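Side-chain contact in probable chitinase (Chromobacterium violaceum, PDB 5JH8), which is a probable glycoside hydrolase family 18 chitinase with a TIM-barrel fold, and probably binds chitin: residues Asn121-Phe126 against Tyr159-Arg164. Numbering follows the deposited sequence.
Sequences NNFSHF and YGYDLR
Phe123 and Tyr161 meet obliquely: their ring planes stand at 81° with centroids 5.9 Å apart, and the nearest atoms of each ring approach the other at a slant. The touch is made by Phe123 CE2, which lies 4.0 Å from both Tyr161 CD1 and Tyr161 CE1, against that side of the tyrosine ring. With CG anti to the backbone N (chi1 -176°), the Phe123 ring leans out from the helix toward the loop and brings CD2 beside the Gly160 carbonyl. Tyr161 leaves its backbone pointing away but swings its ring back, while its hydroxyl is bonded to Phe112 O.

The polar half of the interface is bridged by water. Ser124 OG is hydrogen-bonded to one water at 2.8 Å, and that water donates to Asn121 OD1 and to Asp162 OD2, the latter at 2.7 Å. A second water donates to Ser124 OG at 2.9 Å and to Gly160 O, and accepts from Asp162 N. The hydroxyl's other partner is Arg120 O, one turn back. Asp162 OD1 meanwhile caps Ala165 N.

The contact thus joins the start of helix 120-135 to the loop and N-cap leading into helix 163-169, with Phe123 on Val143 and Tyr161 on Val145 of strand 142-146.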
# COMPACT_ATOMS: atom_id res chain seq x y z
N ASN A 121 17.42 9.94 8.58
CA ASN A 121 18.14 10.77 7.62
C ASN A 121 18.87 9.94 6.57
O ASN A 121 18.99 10.37 5.42
CB ASN A 121 19.10 11.71 8.33
CG ASN A 121 18.38 12.77 9.15
OD1 ASN A 121 17.19 13.02 8.98
ND2 ASN A 121 19.12 13.40 10.06
N ASN A 122 19.35 8.75 6.93
CA ASN A 122 19.97 7.87 5.94
C ASN A 122 18.98 7.49 4.86
O ASN A 122 19.30 7.52 3.67
CB ASN A 122 20.47 6.59 6.63
CG ASN A 122 21.65 6.84 7.54
OD1 ASN A 122 22.45 7.75 7.32
ND2 ASN A 122 21.78 6.00 8.56
N PHE A 123 17.76 7.12 5.26
CA PHE A 123 16.75 6.71 4.30
C PHE A 123 16.33 7.89 3.42
O PHE A 123 16.18 7.74 2.20
CB PHE A 123 15.56 6.08 5.05
CG PHE A 123 14.50 5.53 4.13
CD1 PHE A 123 14.81 4.58 3.17
CD2 PHE A 123 13.20 5.98 4.21
CE1 PHE A 123 13.83 4.10 2.31
CE2 PHE A 123 12.21 5.48 3.37
CZ PHE A 123 12.52 4.54 2.42
N SER A 124 16.15 9.07 4.01
CA SER A 124 15.82 10.24 3.22
C SER A 124 16.89 10.48 2.17
O SER A 124 16.58 10.82 1.02
CB SER A 124 15.72 11.47 4.12
OG SER A 124 14.62 11.32 4.99
N HIS A 125 18.16 10.34 2.56
CA HIS A 125 19.25 10.58 1.64
C HIS A 125 19.26 9.56 0.51
O HIS A 125 19.41 9.91 -0.66
CB HIS A 125 20.59 10.59 2.38
CG HIS A 125 21.75 10.89 1.49
ND1 HIS A 125 22.65 9.93 1.11
CD2 HIS A 125 22.13 12.03 0.86
CE1 HIS A 125 23.56 10.46 0.31
NE2 HIS A 125 23.27 11.73 0.14
N PHE A 126 19.05 8.28 0.85
CA PHE A 126 18.94 7.24 -0.17
C PHE A 126 17.86 7.58 -1.18
O PHE A 126 18.08 7.48 -2.40
CB PHE A 126 18.66 5.90 0.51
CG PHE A 126 18.19 4.80 -0.43
CD1 PHE A 126 18.99 4.33 -1.45
CD2 PHE A 126 16.93 4.24 -0.28
CE1 PHE A 126 18.52 3.33 -2.30
CE2 PHE A 126 16.48 3.24 -1.11
CZ PHE A 126 17.27 2.79 -2.12
N TYR A 159 9.27 7.23 13.02
CA TYR A 159 10.25 8.30 12.96
C TYR A 159 11.26 8.10 11.83
O TYR A 159 11.86 9.09 11.37
CB TYR A 159 10.98 8.44 14.31
CG TYR A 159 11.86 9.67 14.37
CD1 TYR A 159 11.30 10.94 14.43
CD2 TYR A 159 13.24 9.56 14.37
CE1 TYR A 159 12.08 12.05 14.47
CE2 TYR A 159 14.04 10.68 14.42
CZ TYR A 159 13.46 11.93 14.46
OH TYR A 159 14.23 13.06 14.52
N GLY A 160 11.46 6.88 11.34
CA GLY A 160 12.34 6.70 10.20
C GLY A 160 11.85 7.33 8.92
O GLY A 160 12.62 7.41 7.96
N TYR A 161 10.58 7.77 8.88
CA TYR A 161 9.95 8.29 7.67
C TYR A 161 9.74 9.80 7.80
O TYR A 161 8.85 10.26 8.53
CB TYR A 161 8.65 7.57 7.39
CG TYR A 161 8.85 6.08 7.23
CD1 TYR A 161 9.20 5.54 6.01
CD2 TYR A 161 8.74 5.23 8.32
CE1 TYR A 161 9.40 4.19 5.85
CE2 TYR A 161 8.96 3.88 8.19
CZ TYR A 161 9.28 3.35 6.95
OH TYR A 161 9.49 1.99 6.86
N ASP A 162 10.58 10.57 7.12
CA ASP A 162 10.51 12.04 7.11
C ASP A 162 9.74 12.39 5.84
O ASP A 162 10.31 12.45 4.74
CB ASP A 162 11.93 12.59 7.08
CG ASP A 162 12.00 14.10 7.03
OD1 ASP A 162 10.99 14.78 6.71
OD2 ASP A 162 13.09 14.62 7.33
N LEU A 163 8.43 12.58 5.95
CA LEU A 163 7.61 12.76 4.75
C LEU A 163 8.04 13.99 3.97
O LEU A 163 8.03 13.98 2.73
CB LEU A 163 6.13 12.87 5.10
CG LEU A 163 5.35 11.56 5.13
CD1 LEU A 163 5.83 10.61 6.19
CD2 LEU A 163 3.87 11.83 5.30
N ARG A 164 8.37 15.08 4.66
CA ARG A 164 8.81 16.27 3.95
C ARG A 164 9.99 15.97 3.03
O ARG A 164 10.00 16.33 1.85
CB ARG A 164 9.14 17.38 4.94
CG ARG A 164 9.30 18.76 4.32
CD ARG A 164 9.50 19.86 5.38
NE ARG A 164 8.28 20.21 6.09
CZ ARG A 164 7.39 21.12 5.68
NH1 ARG A 164 7.59 21.79 4.55
NH2 ARG A 164 6.31 21.35 6.40
O HOH W 1 15.31 13.19 6.91
O HOH W 2 12.81 9.29 5.85